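Local coordinates for putative general stress protein 26 (Jannaschia sp., PDB 2QEA) that is of unknown function but, from its pyridoxamine 5'-phosphate oxidase-like family, probably binds a flavin and may act as an oxidoreductase, at residues P31-Q35 with W45-A49; L54-V58 with T83-S87; E74-L80 with G124-T129; L93-W97 with Q109-V114. All coordinates share one frame; numbering follows the deposited sequence.

Contact 1 of 4, residues P31-Q35 with W45-A49; sequences PMSPQ and WFITA
Met32, a selenomethionine here, meets Phe46 with two parts of its side chain. Its CB lies 3.6 Å from Phe46 CD1, approaching the ring obliquely, while the chain, bent at both chi2 and chi3 (-67° and -71°), curls back and brings the terminal CE to 3.7 Å from Thr48 CB. The long, unbranched chain of methionine, with selenium in place of sulfur, suits this place because it can bend to reach both Phe46 and Thr48. Ser33 contributes mainly its backbone, its O standing 3.5 Å from Phe46 CD1. The polypeptide has by now left strand 30-32 and runs across strand 44-49, one of the antiparallel strands of the curled sheet expected of a pyridoxamine 5'-phosphate oxidase-like, split-barrel domain. Pro34 lays its CA and CB by Phe46 CE1, CB at 3.8 Å; its rigid, apolar ring suits a buried stretch of chain with no amide hydrogen to satisfy. Phe46 has its CG anti to the carbonyl carbon (chi1 -54°), which turns the ring toward this chain. With an alanine here the ring would be gone, and Met32 CB and the Pro34 ring would probably face a gap. Gln35 and Trp45 form a single antiparallel bridge, a hydrogen-bonded pair. Gln35 N donates to Trp45 O (2.8 Å) in the carbonyl plane, and Trp45 N returns a bond to Gln35 O (3.1 Å), tilted from the plane of the Gln35 carbonyl. The same Gln35 O also sits at the edge of the indole, 3.4 Å from Trp45 CD1, while the Trp45 ring stacks with Phe96 and Phe46 meets Phe67 edge-to-face.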
loop_
_atom_site.group_PDB
_atom_site.type_symbol
_atom_site.label_atom_id
_atom_site.label_comp_id
_atom_site.label_asym_id
_atom_site.label_seq_id
_atom_site.Cartn_x
_atom_site.Cartn_y
_atom_site.Cartn_z
ATOM N N PRO A 31 -6.045 -3.872 -5.407
ATOM C CA PRO A 31 -4.860 -4.716 -5.197
ATOM C C PRO A 31 -4.494 -5.574 -6.423
ATOM O O PRO A 31 -5.375 -6.209 -7.011
ATOM C CB PRO A 31 -5.263 -5.598 -4.009
ATOM C CG PRO A 31 -6.729 -5.684 -4.094
ATOM C CD PRO A 31 -7.184 -4.347 -4.593
HETATM N N MSE A 32 -3.212 -5.547 -6.801
HETATM C CA MSE A 32 -2.652 -6.317 -7.930
HETATM C C MSE A 32 -1.307 -6.931 -7.522
HETATM O O MSE A 32 -0.675 -6.452 -6.580
HETATM C CB MSE A 32 -2.430 -5.409 -9.141
HETATM C CG MSE A 32 -3.679 -4.737 -9.683
HETATM SE SE MSE A 32 -4.941 -5.991 -10.457
HETATM C CE MSE A 32 -3.928 -6.462 -12.056
ATOM N N SER A 33 -0.878 -7.971 -8.243
ATOM C CA SER A 33 0.390 -8.674 -7.975
ATOM C C SER A 33 1.497 -8.213 -8.933
ATOM O O SER A 33 1.509 -8.648 -10.089
ATOM C CB SER A 33 0.197 -10.192 -8.091
ATOM O OG SER A 33 -0.680 -10.666 -7.087
ATOM N N PRO A 34 2.435 -7.345 -8.464
ATOM C CA PRO A 34 3.507 -6.895 -9.361
ATOM C C PRO A 34 4.549 -7.995 -9.601
ATOM O O PRO A 34 4.989 -8.650 -8.648
ATOM C CB PRO A 34 4.124 -5.716 -8.602
ATOM C CG PRO A 34 3.926 -6.062 -7.179
ATOM C CD PRO A 34 2.586 -6.743 -7.122
ATOM N N GLN A 35 4.902 -8.205 -10.868
ATOM C CA GLN A 35 5.890 -9.200 -11.269
ATOM C C GLN A 35 7.047 -8.443 -11.906
ATOM O O GLN A 35 6.847 -7.734 -12.894
ATOM C CB GLN A 35 5.285 -10.196 -12.260
ATOM C CG GLN A 35 3.995 -10.889 -11.795
ATOM C CD GLN A 35 4.173 -11.730 -10.535
ATOM O OE1 GLN A 35 5.138 -12.481 -10.402
ATOM N NE2 GLN A 35 3.221 -11.620 -9.615
ATOM N N TRP A 45 5.195 -5.521 -14.201
ATOM C CA TRP A 45 4.251 -6.334 -14.983
ATOM C C TRP A 45 3.112 -6.916 -14.140
ATOM O O TRP A 45 3.331 -7.295 -12.984
ATOM C CB TRP A 45 5.008 -7.465 -15.683
ATOM C CG TRP A 45 6.157 -6.976 -16.524
ATOM C CD1 TRP A 45 7.426 -6.685 -16.100
ATOM C CD2 TRP A 45 6.134 -6.707 -17.925
ATOM N NE1 TRP A 45 8.197 -6.267 -17.156
ATOM C CE2 TRP A 45 7.431 -6.268 -18.291
ATOM C CE3 TRP A 45 5.145 -6.800 -18.915
ATOM C CZ2 TRP A 45 7.767 -5.921 -19.610
ATOM C CZ3 TRP A 45 5.475 -6.456 -20.226
ATOM C CH2 TRP A 45 6.779 -6.020 -20.562
ATOM N N PHE A 46 1.910 -6.973 -14.729
ATOM C CA PHE A 46 0.703 -7.519 -14.080
ATOM C C PHE A 46 -0.080 -8.419 -15.042
ATOM O O PHE A 46 -0.241 -8.072 -16.212
ATOM C CB PHE A 46 -0.237 -6.398 -13.614
ATOM C CG PHE A 46 0.416 -5.371 -12.736
ATOM C CD1 PHE A 46 0.448 -5.530 -11.347
ATOM C CD2 PHE A 46 0.994 -4.226 -13.300
ATOM C CE1 PHE A 46 1.057 -4.564 -10.525
ATOM C CE2 PHE A 46 1.603 -3.259 -12.497
ATOM C CZ PHE A 46 1.638 -3.423 -11.107
ATOM N N ILE A 47 -0.558 -9.561 -14.539
ATOM C CA ILE A 47 -1.393 -10.503 -15.294
ATOM C C ILE A 47 -2.821 -10.301 -14.773
ATOM O O ILE A 47 -3.068 -10.487 -13.577
ATOM C CB ILE A 47 -0.943 -11.971 -15.090
ATOM C CG1 ILE A 47 0.502 -12.164 -15.571
ATOM C CG2 ILE A 47 -1.867 -12.928 -15.844
ATOM C CD1 ILE A 47 1.045 -13.569 -15.370
ATOM N N THR A 48 -3.738 -9.911 -15.664
ATOM C CA THR A 48 -5.147 -9.656 -15.319
ATOM C C THR A 48 -6.115 -10.177 -16.395
ATOM O O THR A 48 -5.687 -10.682 -17.435
ATOM C CB THR A 48 -5.375 -8.142 -15.074
ATOM O OG1 THR A 48 -6.706 -7.913 -14.588
ATOM C CG2 THR A 48 -5.135 -7.329 -16.351
ATOM N N ALA A 49 -7.414 -10.075 -16.107
ATOM C CA ALA A 49 -8.482 -10.513 -17.015
ATOM C C ALA A 49 -8.850 -9.394 -17.998
ATOM O O ALA A 49 -8.799 -8.217 -17.632
ATOM C CB ALA A 49 -9.712 -10.939 -16.219
#

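Contact 2 of 4, residues L54-V58 with T83-S87; sequences LAKGV and TLERS
The short helix 53-57 packs against strand 76-87 of the antiparallel sheet, and its last turn, with the residue that leaves it, makes this contact. Val58, the first residue beyond helical geometry, points toward the strand: its CG1 stands 3.9 Å from Leu84 CG and 3.6 Å from Leu84 O, and its CG2 spreads along the backbone to Arg86 N at 4.0 Å. With chi1 at -56°, CG1 is anti to the carbonyl carbon, which directs this branch at the leucine. Branching at CB makes valine a short, broad wedge, apt where helix and strand come close. Leu84 crosses it at about a right angle and also reaches Leu54, CD2 to CD2 at 4.1 Å, in a similar crossing. Where the helix ends, a water bridges the two backbones, donating to Val58 O (2.7 Å) and accepting from Arg86 N (2.8 Å), so both polar groups are satisfied without direct pairing. Arg86 bends at chi2 and, in one of its two conformers, brings its guanidinium edge toward the helix, NH1 3.5 Å from Ala55 CB, a placement that is tentative. Leu21, Ile23 and Leu117 extend this apolar patch, a helix-on-sheet interface such as closes the hydrophobic interior of a beta-barrel-like domain.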
loop_
_atom_site.group_PDB
_atom_site.type_symbol
_atom_site.label_atom_id
_atom_site.label_comp_id
_atom_site.label_asym_id
_atom_site.label_seq_id
_atom_site.Cartn_x
_atom_site.Cartn_y
_atom_site.Cartn_z
ATOM N N LEU A 54 -9.242 -2.167 -15.514
ATOM C CA LEU A 54 -7.858 -1.825 -15.904
ATOM C C LEU A 54 -7.527 -2.276 -17.336
ATOM O O LEU A 54 -6.861 -1.542 -18.069
ATOM C CB LEU A 54 -6.825 -2.414 -14.926
ATOM C CG LEU A 54 -6.788 -1.856 -13.503
ATOM C CD1 LEU A 54 -5.837 -2.679 -12.644
ATOM C CD2 LEU A 54 -6.392 -0.380 -13.490
ATOM N N ALA A 55 -7.995 -3.471 -17.715
ATOM C CA ALA A 55 -7.794 -4.015 -19.070
ATOM C C ALA A 55 -8.544 -3.179 -20.109
ATOM O O ALA A 55 -7.954 -2.747 -21.104
ATOM C CB ALA A 55 -8.238 -5.473 -19.146
ATOM N N LYS A 56 -9.836 -2.951 -19.860
ATOM C CA LYS A 56 -10.678 -2.122 -20.745
ATOM C C LYS A 56 -10.214 -0.659 -20.806
ATOM O O LYS A 56 -10.325 -0.027 -21.854
ATOM C CB LYS A 56 -12.160 -2.191 -20.339
ATOM C CG LYS A 56 -12.796 -3.573 -20.528
ATOM C CD LYS A 56 -14.300 -3.594 -20.236
ATOM C CE LYS A 56 -14.636 -3.282 -18.777
ATOM N NZ LYS A 56 -16.088 -3.475 -18.487
ATOM N N GLY A 57 -9.697 -0.140 -19.688
ATOM C CA GLY A 57 -9.180 1.231 -19.607
ATOM C C GLY A 57 -7.959 1.513 -20.472
ATOM O O GLY A 57 -7.788 2.641 -20.940
ATOM N N VAL A 58 -7.116 0.493 -20.675
ATOM C CA VAL A 58 -5.900 0.585 -21.506
ATOM C C VAL A 58 -6.024 -0.140 -22.866
ATOM O O VAL A 58 -5.010 -0.332 -23.549
ATOM C CB VAL A 58 -4.645 0.058 -20.733
ATOM C CG1 VAL A 58 -4.474 0.811 -19.419
ATOM C CG2 VAL A 58 -4.720 -1.454 -20.486
ATOM N N THR A 83 2.870 5.109 -16.541
ATOM C CA THR A 83 2.024 4.816 -17.700
ATOM C C THR A 83 1.674 3.326 -17.711
ATOM O O THR A 83 2.579 2.490 -17.677
ATOM C CB THR A 83 2.762 5.159 -19.013
ATOM O OG1 THR A 83 3.215 6.520 -18.970
ATOM C CG2 THR A 83 1.852 4.964 -20.229
ATOM N N LEU A 84 0.375 3.011 -17.750
ATOM C CA LEU A 84 -0.125 1.629 -17.826
ATOM C C LEU A 84 -0.565 1.365 -19.270
ATOM O O LEU A 84 -1.161 2.237 -19.907
ATOM C CB LEU A 84 -1.301 1.414 -16.867
ATOM C CG LEU A 84 -1.816 -0.017 -16.670
ATOM C CD1 LEU A 84 -0.755 -0.900 -16.024
ATOM C CD2 LEU A 84 -3.081 -0.014 -15.822
ATOM N N GLU A 85 -0.276 0.161 -19.770
ATOM C CA GLU A 85 -0.624 -0.230 -21.143
ATOM C C GLU A 85 -0.688 -1.741 -21.348
ATOM O O GLU A 85 -0.169 -2.504 -20.528
ATOM C CB GLU A 85 0.406 0.349 -22.127
ATOM C CG GLU A 85 1.855 -0.101 -21.884
ATOM C CD GLU A 85 2.848 0.533 -22.842
ATOM O OE1 GLU A 85 2.621 0.482 -24.071
ATOM O OE2 GLU A 85 3.880 1.053 -22.366
ATOM N N ARG A 86 -1.322 -2.140 -22.456
ATOM C CA ARG A 86 -1.427 -3.534 -22.895
ATOM C C ARG A 86 -0.040 -3.952 -23.406
ATOM O O ARG A 86 0.663 -3.122 -23.989
ATOM C CB ARG A 86 -2.419 -3.636 -24.074
ATOM C CG ARG A 86 -3.159 -4.961 -24.248
ATOM C CD ARG A 86 -4.429 -5.003 -23.399
ATOM N NE ARG A 86 -5.397 -5.993 -23.881
ATOM C CZ ARG A 86 -6.655 -6.131 -23.442
ATOM N NH1 ARG A 86 -7.148 -5.357 -22.469
ATOM N NH2 ARG A 86 -7.438 -7.063 -23.983
ATOM N N SER A 87 0.320 -5.222 -23.234
ATOM C CA SER A 87 1.577 -5.756 -23.759
ATOM C C SER A 87 1.297 -7.093 -24.439
ATOM O O SER A 87 0.632 -7.952 -23.853
ATOM C CB SER A 87 2.612 -5.937 -22.656
ATOM O OG SER A 87 3.850 -6.346 -23.212
HETATM O O HOH W 1 -2.351 0.029 -23.955
#

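Contact 3 of 4, residues E74-L80 with G124-T129; sequences EGLYADL and GEISIT
A first torsion of -179° swings Leu76 CG away from the backbone N, whereas Ile128 holds CG1 anti to its carbonyl carbon and bends again at chi2 (-63°); together these settings lay the two chains side by side, with Leu76 CD1 and Ile128 CD1 only 3.4 Å apart. Farther along the same face, Ala78 CB touches Ile126 CG1 at 3.9 Å, and small alanine suits a place where the strands draw close. Tyr77 is on the other face with Ser127 and Asp79. Its ring edge is turned to Thr129, Tyr77 CE2 lying 3.6 Å from Thr129 OG1, which is in the ring plane. A water joins the two hydroxyl groups, donating to Tyr77 OH (2.7 Å) and lying 2.8 Å from Thr129 OG1, while Tyr77 OH also bonds to Asp72. Tyr77 and Ser127 exchange both backbone bonds, the one from Ser127 N to Tyr77 O being nearly straight (2.7 Å, 176°). Gly75 and Leu76 both face Asp71, a G1 beta bulge with Gly75 at positive phi; Gly75 O accepts from Thr129 N at 2.9 Å, and a CB on Gly75 would clash with Thr129 O. The strands run antiparallel within the sheet, strand 63-71 beyond 76-80 and strand 153-159 beyond 124-129. Helix 2-13 covers the Leu76 and Ile126 face through Phe9 and Leu5, and the second subunit packs on the other, where Asp79 OD2 accepts from Leu29 N of that subunit.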
loop_
_atom_site.group_PDB
_atom_site.type_symbol
_atom_site.label_atom_id
_atom_site.label_comp_id
_atom_site.label_asym_id
_atom_site.label_seq_id
_atom_site.Cartn_x
_atom_site.Cartn_y
_atom_site.Cartn_z
ATOM N N GLU A 74 9.682 -6.039 3.521
ATOM C CA GLU A 74 10.786 -5.513 2.705
ATOM C C GLU A 74 11.190 -4.081 3.066
ATOM O O GLU A 74 12.310 -3.675 2.760
ATOM C CB GLU A 74 10.429 -5.593 1.210
ATOM C CG GLU A 74 10.286 -7.025 0.689
ATOM C CD GLU A 74 11.587 -7.817 0.782
ATOM O OE1 GLU A 74 12.622 -7.329 0.270
ATOM O OE2 GLU A 74 11.570 -8.929 1.350
ATOM N N GLY A 75 10.300 -3.329 3.716
ATOM C CA GLY A 75 10.566 -1.934 4.071
ATOM C C GLY A 75 10.632 -1.032 2.847
ATOM O O GLY A 75 11.473 -0.134 2.790
ATOM N N LEU A 76 9.758 -1.298 1.870
ATOM C CA LEU A 76 9.660 -0.534 0.628
ATOM C C LEU A 76 8.290 0.124 0.604
ATOM O O LEU A 76 7.268 -0.567 0.646
ATOM C CB LEU A 76 9.820 -1.447 -0.592
ATOM C CG LEU A 76 9.761 -0.798 -1.983
ATOM C CD1 LEU A 76 10.828 0.281 -2.148
ATOM C CD2 LEU A 76 9.904 -1.856 -3.058
ATOM N N TYR A 77 8.285 1.456 0.562
ATOM C CA TYR A 77 7.065 2.265 0.511
ATOM C C TYR A 77 7.258 3.220 -0.660
ATOM O O TYR A 77 8.318 3.844 -0.766
ATOM C CB TYR A 77 6.862 3.021 1.828
ATOM C CG TYR A 77 6.979 2.136 3.051
ATOM C CD1 TYR A 77 5.864 1.470 3.571
ATOM C CD2 TYR A 77 8.221 1.933 3.676
ATOM C CE1 TYR A 77 5.976 0.632 4.699
ATOM C CE2 TYR A 77 8.345 1.098 4.799
ATOM C CZ TYR A 77 7.221 0.452 5.304
ATOM O OH TYR A 77 7.342 -0.363 6.406
ATOM N N ALA A 78 6.264 3.315 -1.544
ATOM C CA ALA A 78 6.386 4.153 -2.740
ATOM C C ALA A 78 5.054 4.519 -3.379
ATOM O O ALA A 78 4.200 3.655 -3.536
ATOM C CB ALA A 78 7.256 3.442 -3.772
ATOM N N ASP A 79 4.889 5.800 -3.712
ATOM C CA ASP A 79 3.738 6.305 -4.457
ATOM C C ASP A 79 4.349 6.683 -5.806
ATOM O O ASP A 79 5.109 7.650 -5.882
ATOM C CB ASP A 79 3.100 7.514 -3.755
ATOM C CG ASP A 79 1.867 8.058 -4.485
ATOM O OD1 ASP A 79 1.395 7.453 -5.473
ATOM O OD2 ASP A 79 1.350 9.111 -4.056
ATOM N N LEU A 80 4.018 5.918 -6.850
ATOM C CA LEU A 80 4.600 6.079 -8.186
ATOM C C LEU A 80 3.616 6.570 -9.244
ATOM O O LEU A 80 2.510 6.051 -9.325
ATOM C CB LEU A 80 5.127 4.728 -8.671
ATOM C CG LEU A 80 6.080 3.945 -7.768
ATOM C CD1 LEU A 80 6.295 2.573 -8.368
ATOM C CD2 LEU A 80 7.390 4.680 -7.579
ATOM N N GLY A 124 8.293 9.168 -8.515
ATOM C CA GLY A 124 7.617 8.809 -7.267
ATOM C C GLY A 124 8.387 9.124 -6.000
ATOM O O GLY A 124 9.610 9.274 -6.045
ATOM N N GLU A 125 7.660 9.237 -4.883
ATOM C CA GLU A 125 8.263 9.481 -3.574
ATOM C C GLU A 125 8.420 8.105 -2.939
ATOM O O GLU A 125 7.419 7.448 -2.646
ATOM C CB GLU A 125 7.416 10.422 -2.714
ATOM C CG GLU A 125 8.163 10.908 -1.462
ATOM C CD GLU A 125 7.484 12.055 -0.712
ATOM O OE1 GLU A 125 6.503 12.648 -1.217
ATOM O OE2 GLU A 125 7.962 12.379 0.399
ATOM N N ILE A 126 9.676 7.687 -2.750
ATOM C CA ILE A 126 10.046 6.357 -2.258
ATOM C C ILE A 126 10.730 6.419 -0.891
ATOM O O ILE A 126 11.569 7.288 -0.670
ATOM C CB ILE A 126 11.056 5.687 -3.254
ATOM C CG1 ILE A 126 10.450 5.548 -4.661
ATOM C CG2 ILE A 126 11.523 4.311 -2.750
ATOM C CD1 ILE A 126 11.443 5.074 -5.708
ATOM N N SER A 127 10.362 5.497 0.005
ATOM C CA SER A 127 11.008 5.325 1.316
ATOM C C SER A 127 11.570 3.899 1.392
ATOM O O SER A 127 10.882 2.936 1.038
ATOM C CB SER A 127 10.048 5.561 2.477
ATOM O OG SER A 127 9.617 6.904 2.518
ATOM N N ILE A 128 12.825 3.797 1.828
ATOM C CA ILE A 128 13.557 2.542 1.996
ATOM C C ILE A 128 13.913 2.477 3.483
ATOM O O ILE A 128 14.576 3.390 3.971
ATOM C CB ILE A 128 14.848 2.561 1.128
ATOM C CG1 ILE A 128 14.520 2.681 -0.370
ATOM C CG2 ILE A 128 15.703 1.330 1.348
ATOM C CD1 ILE A 128 13.730 1.525 -0.947
ATOM N N THR A 129 13.457 1.439 4.196
ATOM C CA THR A 129 13.733 1.272 5.644
ATOM C C THR A 129 14.262 -0.117 5.994
ATOM O O THR A 129 14.125 -1.059 5.220
ATOM C CB THR A 129 12.474 1.523 6.520
ATOM O OG1 THR A 129 11.536 0.449 6.361
ATOM C CG2 THR A 129 11.810 2.856 6.176
HETATM O O HOH W 2 9.501 -0.640 7.975
#

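Contact 4 of 4, residues L93-W97 with Q109-V114; sequences LDEFW and QHDPDV
Over one face of the Trp97 indole lies Gln109, its CA 3.6 Å from the centroid of the six-membered ring and only 11° off the normal, a CH-pi contact. Its CB stands above the middle of the indole, and Gln109 N comes over the same ring system, 3.5 Å from Trp97 CZ2. Val114 approaches obliquely at the far end of the ring, its CG2 at 3.8 Å from Trp97 CH2. The broad, apolar indole suits this place, since it can carry a polar residue's aliphatic part on its surface while NE1 makes a weak hydrogen bond to Asp102. With a serine in its place, the platform under Gln109 would be gone, and the glutamine chain would probably be freer to turn away from Asp94. Gln109 has its CG between backbone N and carbonyl carbon and is extended beyond, a shape that sends the amide past the indole to Asp94. Gln109 NE2 donates to Asp94 OD1 at 3.2 Å, meeting the oxygen on its anti side and 33° out of the carboxylate plane. The planes are steeply inclined, 66° apart, and one hydrogen bond joins the groups. Leu93 completes the apolar part, its CD1 4.1 Å from Val114 CG1 and its CD2 close to Gln109 O. In the loop itself Asp111 OD1 accepts from Asp113 N (2.9 Å), an Asx turn within the type I turn to Val114. The chemistry implies a surface junction of apolar contacts, mainly the indole face under Gln109, joined by one tilted bond that probably helps orient the Gln109 amide; Asp94 is exposed, so solvent may compete for it.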
loop_
_atom_site.group_PDB
_atom_site.type_symbol
_atom_site.label_atom_id
_atom_site.label_comp_id
_atom_site.label_asym_id
_atom_site.label_seq_id
_atom_site.Cartn_x
_atom_site.Cartn_y
_atom_site.Cartn_z
ATOM N N LEU A 93 5.375 -12.421 -20.807
ATOM C CA LEU A 93 4.231 -13.250 -20.370
ATOM C C LEU A 93 4.685 -14.590 -19.785
ATOM O O LEU A 93 4.255 -14.957 -18.697
ATOM C CB LEU A 93 3.257 -13.493 -21.537
ATOM C CG LEU A 93 1.978 -14.317 -21.314
ATOM C CD1 LEU A 93 1.126 -13.751 -20.185
ATOM C CD2 LEU A 93 1.172 -14.389 -22.603
ATOM N N ASP A 94 5.575 -15.280 -20.499
ATOM C CA ASP A 94 6.108 -16.589 -20.075
ATOM C C ASP A 94 7.051 -16.504 -18.854
ATOM O O ASP A 94 7.067 -17.423 -18.028
ATOM C CB ASP A 94 6.819 -17.282 -21.258
ATOM C CG ASP A 94 7.201 -18.741 -20.974
ATOM O OD1 ASP A 94 6.519 -19.426 -20.179
ATOM O OD2 ASP A 94 8.185 -19.214 -21.581
ATOM N N GLU A 95 7.830 -15.423 -18.755
ATOM C CA GLU A 95 8.768 -15.215 -17.633
ATOM C C GLU A 95 8.049 -15.009 -16.294
ATOM O O GLU A 95 8.452 -15.591 -15.283
ATOM C CB GLU A 95 9.686 -14.008 -17.902
ATOM C CG GLU A 95 10.827 -13.790 -16.873
ATOM C CD GLU A 95 11.541 -12.451 -17.035
ATOM O OE1 GLU A 95 11.553 -11.891 -18.153
ATOM O OE2 GLU A 95 12.099 -11.960 -16.030
ATOM N N PHE A 96 7.002 -14.180 -16.302
ATOM C CA PHE A 96 6.229 -13.843 -15.090
ATOM C C PHE A 96 4.983 -14.707 -14.808
ATOM O O PHE A 96 4.237 -14.416 -13.866
ATOM C CB PHE A 96 5.875 -12.348 -15.116
ATOM C CG PHE A 96 7.085 -11.454 -15.215
ATOM C CD1 PHE A 96 8.073 -11.489 -14.220
ATOM C CD2 PHE A 96 7.252 -10.579 -16.294
ATOM C CE1 PHE A 96 9.212 -10.675 -14.301
ATOM C CE2 PHE A 96 8.389 -9.756 -16.390
ATOM C CZ PHE A 96 9.370 -9.800 -15.388
ATOM N N TRP A 97 4.780 -15.776 -15.588
ATOM C CA TRP A 97 3.652 -16.693 -15.389
ATOM C C TRP A 97 3.975 -17.623 -14.211
ATOM O O TRP A 97 5.118 -18.078 -14.078
ATOM C CB TRP A 97 3.382 -17.508 -16.658
ATOM C CG TRP A 97 2.097 -18.247 -16.629
ATOM C CD1 TRP A 97 1.920 -19.563 -16.341
ATOM C CD2 TRP A 97 0.794 -17.707 -16.884
ATOM N NE1 TRP A 97 0.590 -19.887 -16.412
ATOM C CE2 TRP A 97 -0.129 -18.770 -16.743
ATOM C CE3 TRP A 97 0.314 -16.431 -17.230
ATOM C CZ2 TRP A 97 -1.516 -18.598 -16.924
ATOM C CZ3 TRP A 97 -1.073 -16.255 -17.417
ATOM C CH2 TRP A 97 -1.968 -17.340 -17.257
ATOM N N GLN A 109 -1.299 -19.792 -20.189
ATOM C CA GLN A 109 -0.935 -18.414 -20.579
ATOM C C GLN A 109 -1.549 -17.994 -21.926
ATOM O O GLN A 109 -1.705 -16.795 -22.175
ATOM C CB GLN A 109 0.584 -18.178 -20.531
ATOM C CG GLN A 109 1.438 -18.904 -21.562
ATOM C CD GLN A 109 2.929 -18.687 -21.330
ATOM O OE1 GLN A 109 3.643 -18.222 -22.219
ATOM N NE2 GLN A 109 3.398 -18.999 -20.125
ATOM N N HIS A 110 -1.886 -18.974 -22.774
ATOM C CA HIS A 110 -2.573 -18.747 -24.051
ATOM C C HIS A 110 -4.062 -19.063 -23.823
ATOM O O HIS A 110 -4.598 -20.053 -24.337
ATOM C CB HIS A 110 -1.955 -19.596 -25.173
ATOM C CG HIS A 110 -0.515 -19.279 -25.445
ATOM N ND1 HIS A 110 -0.118 -18.148 -26.124
ATOM C CD2 HIS A 110 0.621 -19.949 -25.135
ATOM C CE1 HIS A 110 1.200 -18.130 -26.216
ATOM N NE2 HIS A 110 1.672 -19.213 -25.624
ATOM N N ASP A 111 -4.689 -18.213 -23.007
ATOM C CA ASP A 111 -6.113 -18.269 -22.638
ATOM C C ASP A 111 -6.730 -16.968 -23.195
ATOM O O ASP A 111 -6.071 -15.924 -23.136
ATOM C CB ASP A 111 -6.216 -18.365 -21.103
ATOM C CG ASP A 111 -7.654 -18.433 -20.572
ATOM O OD1 ASP A 111 -8.426 -17.463 -20.725
ATOM O OD2 ASP A 111 -7.992 -19.447 -19.926
ATOM N N PRO A 112 -7.977 -17.018 -23.734
ATOM C CA PRO A 112 -8.590 -15.796 -24.302
ATOM C C PRO A 112 -8.758 -14.619 -23.337
ATOM O O PRO A 112 -8.635 -13.477 -23.766
ATOM C CB PRO A 112 -9.965 -16.279 -24.789
ATOM C CG PRO A 112 -10.228 -17.518 -24.025
ATOM C CD PRO A 112 -8.895 -18.166 -23.864
ATOM N N ASP A 113 -9.021 -14.907 -22.060
ATOM C CA ASP A 113 -9.207 -13.869 -21.033
ATOM C C ASP A 113 -7.908 -13.256 -20.485
ATOM O O ASP A 113 -7.977 -12.207 -19.853
ATOM C CB ASP A 113 -10.050 -14.408 -19.861
ATOM C CG ASP A 113 -11.439 -14.893 -20.290
ATOM O OD1 ASP A 113 -11.831 -14.708 -21.466
ATOM O OD2 ASP A 113 -12.144 -15.474 -19.436
ATOM N N VAL A 114 -6.750 -13.891 -20.710
ATOM C CA VAL A 114 -5.459 -13.379 -20.200
ATOM C C VAL A 114 -5.069 -12.048 -20.857
ATOM O O VAL A 114 -5.247 -11.873 -22.062
ATOM C CB VAL A 114 -4.310 -14.428 -20.343
ATOM C CG1 VAL A 114 -2.935 -13.825 -20.040
ATOM C CG2 VAL A 114 -4.559 -15.590 -19.418
#

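Overall arrangement
Contacts 1, 2 and 4 gather within 15 Å of one another, while contact 3 lies apart, its centre about 29 Å from that of contact 4 and 24 Å from that of contact 2. Contact 1 closes first along the chain and touches both 2 and 4, each about 11 Å away between centres: Met32 meets Leu54, and Ile47 rests on Trp97. Contacts 2 and 3 share strand 76-87 and alternate along the chain, while contact 4 is nested within the loop closed by contact 3. All reach, or flank, one antiparallel sheet, in which strand 76-87 runs from contact 3, where the second subunit packs, to contact 2 under helix 53-57.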